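Local coordinates for protein polyketide synthase PksL (Bacillus subtilis, PDB 5E1V) that probably dehydrates beta-hydroxyacyl intermediates during bacillaene assembly, through a monomeric dehydratase domain of a trans-AT polyketide synthase split module, at residues 227-239 / 252-264. Numbering follows the deposited sequence.
Sequences ALLQTDCMTRIKR and TLEFFNASGEKVA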
loop_
_atom_site.group_PDB
_atom_site.type_symbol
_atom_site.label_atom_id
_atom_site.label_comp_id
_atom_site.label_asym_id
_atom_site.label_seq_id
_atom_site.Cartn_x
_atom_site.Cartn_y
_atom_site.Cartn_z
ATOM N N ALA A 227 5.320 5.597 13.596
ATOM C CA ALA A 227 4.460 6.783 13.509
ATOM C C ALA A 227 3.546 6.643 12.267
ATOM O O ALA A 227 3.771 5.854 11.349
ATOM C CB ALA A 227 5.269 8.074 13.441
ATOM N N LEU A 228 2.444 7.349 12.315
ATOM C CA LEU A 228 1.489 7.339 11.218
ATOM C C LEU A 228 2.023 8.000 9.969
ATOM O O LEU A 228 2.880 8.921 10.019
ATOM C CB LEU A 228 0.248 8.095 11.695
ATOM C CG LEU A 228 -0.499 7.609 12.927
ATOM C CD1 LEU A 228 -1.942 8.211 12.978
ATOM C CD2 LEU A 228 -0.657 6.079 13.007
ATOM N N LEU A 229 1.508 7.602 8.807
ATOM C CA LEU A 229 1.788 8.290 7.574
ATOM C C LEU A 229 0.498 8.808 6.990
ATOM O O LEU A 229 -0.235 8.056 6.410
ATOM C CB LEU A 229 2.445 7.341 6.567
ATOM C CG LEU A 229 3.731 6.767 7.097
ATOM C CD1 LEU A 229 4.127 5.513 6.275
ATOM C CD2 LEU A 229 4.791 7.799 6.988
ATOM N N GLN A 230 0.252 10.112 7.124
ATOM C CA GLN A 230 -1.074 10.668 6.833
ATOM C C GLN A 230 -1.138 11.623 5.656
ATOM O O GLN A 230 -1.966 11.440 4.768
ATOM C CB GLN A 230 -1.598 11.383 8.049
ATOM C CG GLN A 230 -1.564 10.555 9.326
ATOM C CD GLN A 230 -2.181 11.219 10.491
ATOM O OE1 GLN A 230 -1.496 11.868 11.243
ATOM N NE2 GLN A 230 -3.452 10.965 10.738
ATOM N N THR A 231 -0.259 12.653 5.674
ATOM C CA THR A 231 -0.244 13.756 4.679
ATOM C C THR A 231 0.860 13.691 3.645
ATOM O O THR A 231 0.704 14.165 2.471
ATOM C CB THR A 231 -0.167 15.089 5.414
ATOM O OG1 THR A 231 0.846 14.982 6.453
ATOM C CG2 THR A 231 -1.447 15.403 6.106
ATOM N N ASP A 232 2.004 13.138 4.056
ATOM C CA ASP A 232 3.208 13.229 3.224
ATOM C C ASP A 232 4.219 12.234 3.745
ATOM O O ASP A 232 4.119 11.829 4.905
ATOM C CB ASP A 232 3.799 14.694 3.248
ATOM C CG ASP A 232 4.224 15.142 4.638
ATOM O OD1 ASP A 232 3.398 15.664 5.397
ATOM O OD2 ASP A 232 5.373 14.867 5.034
ATOM N N CYS A 233 5.195 11.849 2.896
ATOM C CA CYS A 233 6.316 11.142 3.394
ATOM C C CYS A 233 7.417 11.248 2.394
ATOM O O CYS A 233 7.197 11.671 1.217
ATOM C CB CYS A 233 5.940 9.666 3.634
ATOM S SG CYS A 233 5.374 8.814 2.152
ATOM N N MET A 234 8.604 10.824 2.848
ATOM C CA MET A 234 9.711 10.641 1.979
ATOM C C MET A 234 10.014 9.150 1.913
ATOM O O MET A 234 10.381 8.549 2.902
ATOM C CB MET A 234 10.914 11.444 2.496
ATOM C CG MET A 234 10.670 12.965 2.545
ATOM S SD MET A 234 10.980 13.648 0.900
ATOM C CE MET A 234 10.540 15.371 1.139
ATOM N N THR A 235 9.838 8.560 0.750
ATOM C CA THR A 235 10.107 7.118 0.588
ATOM C C THR A 235 11.397 6.794 -0.172
ATOM O O THR A 235 11.571 7.151 -1.364
ATOM C CB THR A 235 8.979 6.390 -0.136
ATOM O OG1 THR A 235 7.757 6.676 0.534
ATOM C CG2 THR A 235 9.269 4.883 -0.201
ATOM N N ARG A 236 12.236 5.980 0.454
ATOM C CA ARG A 236 13.465 5.595 -0.206
ATOM C C ARG A 236 13.369 4.164 -0.609
ATOM O O ARG A 236 12.875 3.321 0.151
ATOM C CB ARG A 236 14.664 5.759 0.723
ATOM C CG ARG A 236 15.961 5.307 0.031
ATOM C CD ARG A 236 17.144 5.425 0.937
ATOM N NE ARG A 236 17.087 4.515 2.067
ATOM C CZ ARG A 236 17.807 4.706 3.169
ATOM N NH1 ARG A 236 18.660 5.727 3.230
ATOM N NH2 ARG A 236 17.728 3.874 4.184
ATOM N N ILE A 237 13.809 3.895 -1.825
ATOM C CA ILE A 237 13.898 2.574 -2.310
ATOM C C ILE A 237 15.342 2.416 -2.784
ATOM O O ILE A 237 15.787 3.169 -3.668
ATOM C CB ILE A 237 12.923 2.342 -3.473
ATOM C CG1 ILE A 237 11.485 2.670 -2.998
ATOM C CG2 ILE A 237 13.042 0.901 -3.954
ATOM C CD1 ILE A 237 10.575 3.218 -4.035
ATOM N N LYS A 238 16.032 1.447 -2.201
ATOM C CA LYS A 238 17.412 1.145 -2.570
ATOM C C LYS A 238 17.469 0.133 -3.681
ATOM O O LYS A 238 16.762 -0.919 -3.683
ATOM C CB LYS A 238 18.188 0.629 -1.348
ATOM C CG LYS A 238 18.322 1.575 -0.161
ATOM C CD LYS A 238 19.398 1.009 0.785
ATOM C CE LYS A 238 19.278 1.475 2.223
ATOM N NZ LYS A 238 18.120 0.856 2.958
ATOM N N ARG A 239 18.349 0.383 -4.668
ATOM C CA ARG A 239 18.444 -0.565 -5.792
ATOM C C ARG A 239 18.775 -1.964 -5.287
ATOM O O ARG A 239 18.328 -2.971 -5.859
ATOM C CB ARG A 239 19.510 -0.097 -6.842
ATOM C CG ARG A 239 19.448 -0.830 -8.181
ATOM C CD ARG A 239 20.548 -0.343 -9.109
ATOM N NE ARG A 239 20.540 1.100 -9.272
ATOM C CZ ARG A 239 19.660 1.797 -9.994
ATOM N NH1 ARG A 239 18.658 1.200 -10.642
ATOM N NH2 ARG A 239 19.761 3.125 -10.042
ATOM N N THR A 252 11.741 -3.054 -1.338
ATOM C CA THR A 252 11.618 -2.776 0.083
ATOM C C THR A 252 11.418 -1.259 0.142
ATOM O O THR A 252 12.205 -0.491 -0.399
ATOM C CB THR A 252 12.794 -3.297 0.965
ATOM O OG1 THR A 252 12.657 -4.699 1.234
ATOM C CG2 THR A 252 12.720 -2.600 2.351
ATOM N N LEU A 253 10.310 -0.832 0.775
ATOM C CA LEU A 253 9.940 0.579 0.849
ATOM C C LEU A 253 10.273 1.138 2.226
ATOM O O LEU A 253 9.822 0.605 3.226
ATOM C CB LEU A 253 8.395 0.767 0.556
ATOM C CG LEU A 253 7.789 0.297 -0.772
ATOM C CD1 LEU A 253 6.245 0.525 -0.872
ATOM C CD2 LEU A 253 8.555 0.837 -1.996
ATOM N N GLU A 254 11.048 2.233 2.299
ATOM C CA GLU A 254 11.447 2.772 3.600
ATOM C C GLU A 254 10.802 4.128 3.756
ATOM O O GLU A 254 11.020 4.968 2.928
ATOM C CB GLU A 254 12.982 2.872 3.693
ATOM C CG GLU A 254 13.634 1.524 3.531
ATOM C CD GLU A 254 15.134 1.643 3.568
ATOM O OE1 GLU A 254 15.690 1.755 4.707
ATOM O OE2 GLU A 254 15.701 1.692 2.447
ATOM N N PHE A 255 10.010 4.332 4.791
ATOM C CA PHE A 255 9.304 5.570 4.972
ATOM C C PHE A 255 9.944 6.517 5.978
ATOM O O PHE A 255 10.209 6.165 7.105
ATOM C CB PHE A 255 7.841 5.333 5.262
ATOM C CG PHE A 255 7.176 4.450 4.249
ATOM C CD1 PHE A 255 7.195 3.050 4.413
ATOM C CD2 PHE A 255 6.499 4.970 3.190
ATOM C CE1 PHE A 255 6.559 2.222 3.511
ATOM C CE2 PHE A 255 5.906 4.132 2.268
ATOM C CZ PHE A 255 5.904 2.777 2.439
ATOM N N PHE A 256 10.109 7.771 5.545
ATOM C CA PHE A 256 10.622 8.834 6.392
ATOM C C PHE A 256 9.704 10.053 6.511
ATOM O O PHE A 256 9.076 10.469 5.522
ATOM C CB PHE A 256 11.959 9.313 5.788
ATOM C CG PHE A 256 13.011 8.266 5.747
ATOM C CD1 PHE A 256 13.087 7.392 4.700
ATOM C CD2 PHE A 256 13.944 8.171 6.751
ATOM C CE1 PHE A 256 14.030 6.414 4.659
ATOM C CE2 PHE A 256 14.919 7.211 6.712
ATOM C CZ PHE A 256 14.963 6.328 5.653
ATOM N N ASN A 257 9.664 10.662 7.702
ATOM C CA ASN A 257 8.902 11.904 7.872
ATOM C C ASN A 257 9.619 13.116 7.223
ATOM O O ASN A 257 10.745 13.021 6.737
ATOM C CB ASN A 257 8.422 12.128 9.328
ATOM C CG ASN A 257 9.564 12.355 10.319
ATOM O OD1 ASN A 257 10.689 12.662 9.906
ATOM N ND2 ASN A 257 9.305 12.091 11.613
ATOM N N ALA A 258 8.947 14.248 7.186
ATOM C CA ALA A 258 9.478 15.415 6.484
ATOM C C ALA A 258 10.780 15.906 7.156
ATOM O O ALA A 258 11.641 16.508 6.504
ATOM C CB ALA A 258 8.412 16.516 6.457
ATOM N N SER A 259 10.943 15.582 8.424
ATOM C CA SER A 259 12.175 15.874 9.126
ATOM C C SER A 259 13.320 14.855 8.846
ATOM O O SER A 259 14.424 15.021 9.319
ATOM C CB SER A 259 11.857 16.062 10.603
ATOM O OG SER A 259 12.081 14.888 11.308
ATOM N N GLY A 260 13.074 13.822 8.033
ATOM C CA GLY A 260 14.108 12.846 7.662
ATOM C C GLY A 260 14.280 11.631 8.563
ATOM O O GLY A 260 15.164 10.780 8.322
ATOM N N GLU A 261 13.433 11.500 9.573
ATOM C CA GLU A 261 13.564 10.356 10.456
ATOM C C GLU A 261 12.865 9.129 9.849
ATOM O O GLU A 261 11.799 9.270 9.265
ATOM C CB GLU A 261 13.000 10.646 11.818
ATOM C CG GLU A 261 13.645 11.836 12.526
ATOM C CD GLU A 261 12.719 12.518 13.501
ATOM O OE1 GLU A 261 11.505 12.350 13.367
ATOM O OE2 GLU A 261 13.186 13.285 14.389
ATOM N N LYS A 262 13.498 7.967 9.914
ATOM C CA LYS A 262 12.822 6.707 9.440
ATOM C C LYS A 262 11.689 6.366 10.391
ATOM O O LYS A 262 11.891 6.310 11.613
ATOM C CB LYS A 262 13.771 5.538 9.325
ATOM C CG LYS A 262 13.110 4.279 8.759
ATOM C CD LYS A 262 14.131 3.297 8.196
ATOM C CE LYS A 262 13.479 2.002 7.712
ATOM N NZ LYS A 262 14.548 1.132 7.158
ATOM N N VAL A 263 10.480 6.199 9.849
ATOM C CA VAL A 263 9.290 5.846 10.653
ATOM C C VAL A 263 8.521 4.565 10.263
ATOM O O VAL A 263 7.677 4.135 11.011
ATOM C CB VAL A 263 8.287 6.972 10.689
ATOM C CG1 VAL A 263 8.967 8.143 11.358
ATOM C CG2 VAL A 263 7.780 7.364 9.275
ATOM N N ALA A 264 8.809 4.005 9.101
ATOM C CA ALA A 264 8.199 2.786 8.714
ATOM C C ALA A 264 8.993 2.028 7.661
ATOM O O ALA A 264 9.829 2.534 6.938
ATOM C CB ALA A 264 6.720 2.994 8.267
HETATM O O HOH W 1 6.302 14.033 7.733
HETATM O O HOH W 2 14.886 0.225 0.201
#
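M234 and F256 form a hydrogen-bonded antiparallel pair, as do R236 and E254; T235 and F255 between them are a non-hydrogen-bonded pair. On the R236 and E254 face, R236, K238, E254 and K262 form a salt-bridge network. R236 runs out with CG opposite its backbone N (chi1 178°) and bends at chi3, which turns the guanidinium toward E254. It grips the carboxylate side-on, R236 NE to E254 OE2 at 3.2 Å and R236 NH2 to E254 OE1 at 3.0 Å. Both bonds arrive above the carboxylate plane. K238 NZ makes a salt bridge to E254 OE2 at 2.6 Å, from the other face of the carboxylate, and that of K262 NZ takes the anti lone pair of OE1. R236 NH2 also makes a salt bridge to E121. A lysine in place of E254 would probably leave R236, K238 and K262 without their shared anion. F256 CZ and K238 CE lie over opposite faces of the R236 guanidinium. The face carrying T235 and F255 is mostly apolar, except T235 OG1, which is hydrogen-bonded to S196. L229 CD1 makes an off-centre CH-pi contact with the F255 ring, 4.2 Å from its centroid. I237 CG1 packs on L253 CD2 at 3.6 Å. V263 and A264 form a classic bulge opposite F255. In this hotdog-family domain, strands 168-174 and 262-273 flank the hairpin of strands 232-245 and 248-256, and helix 190-203 packs against I237 and F255.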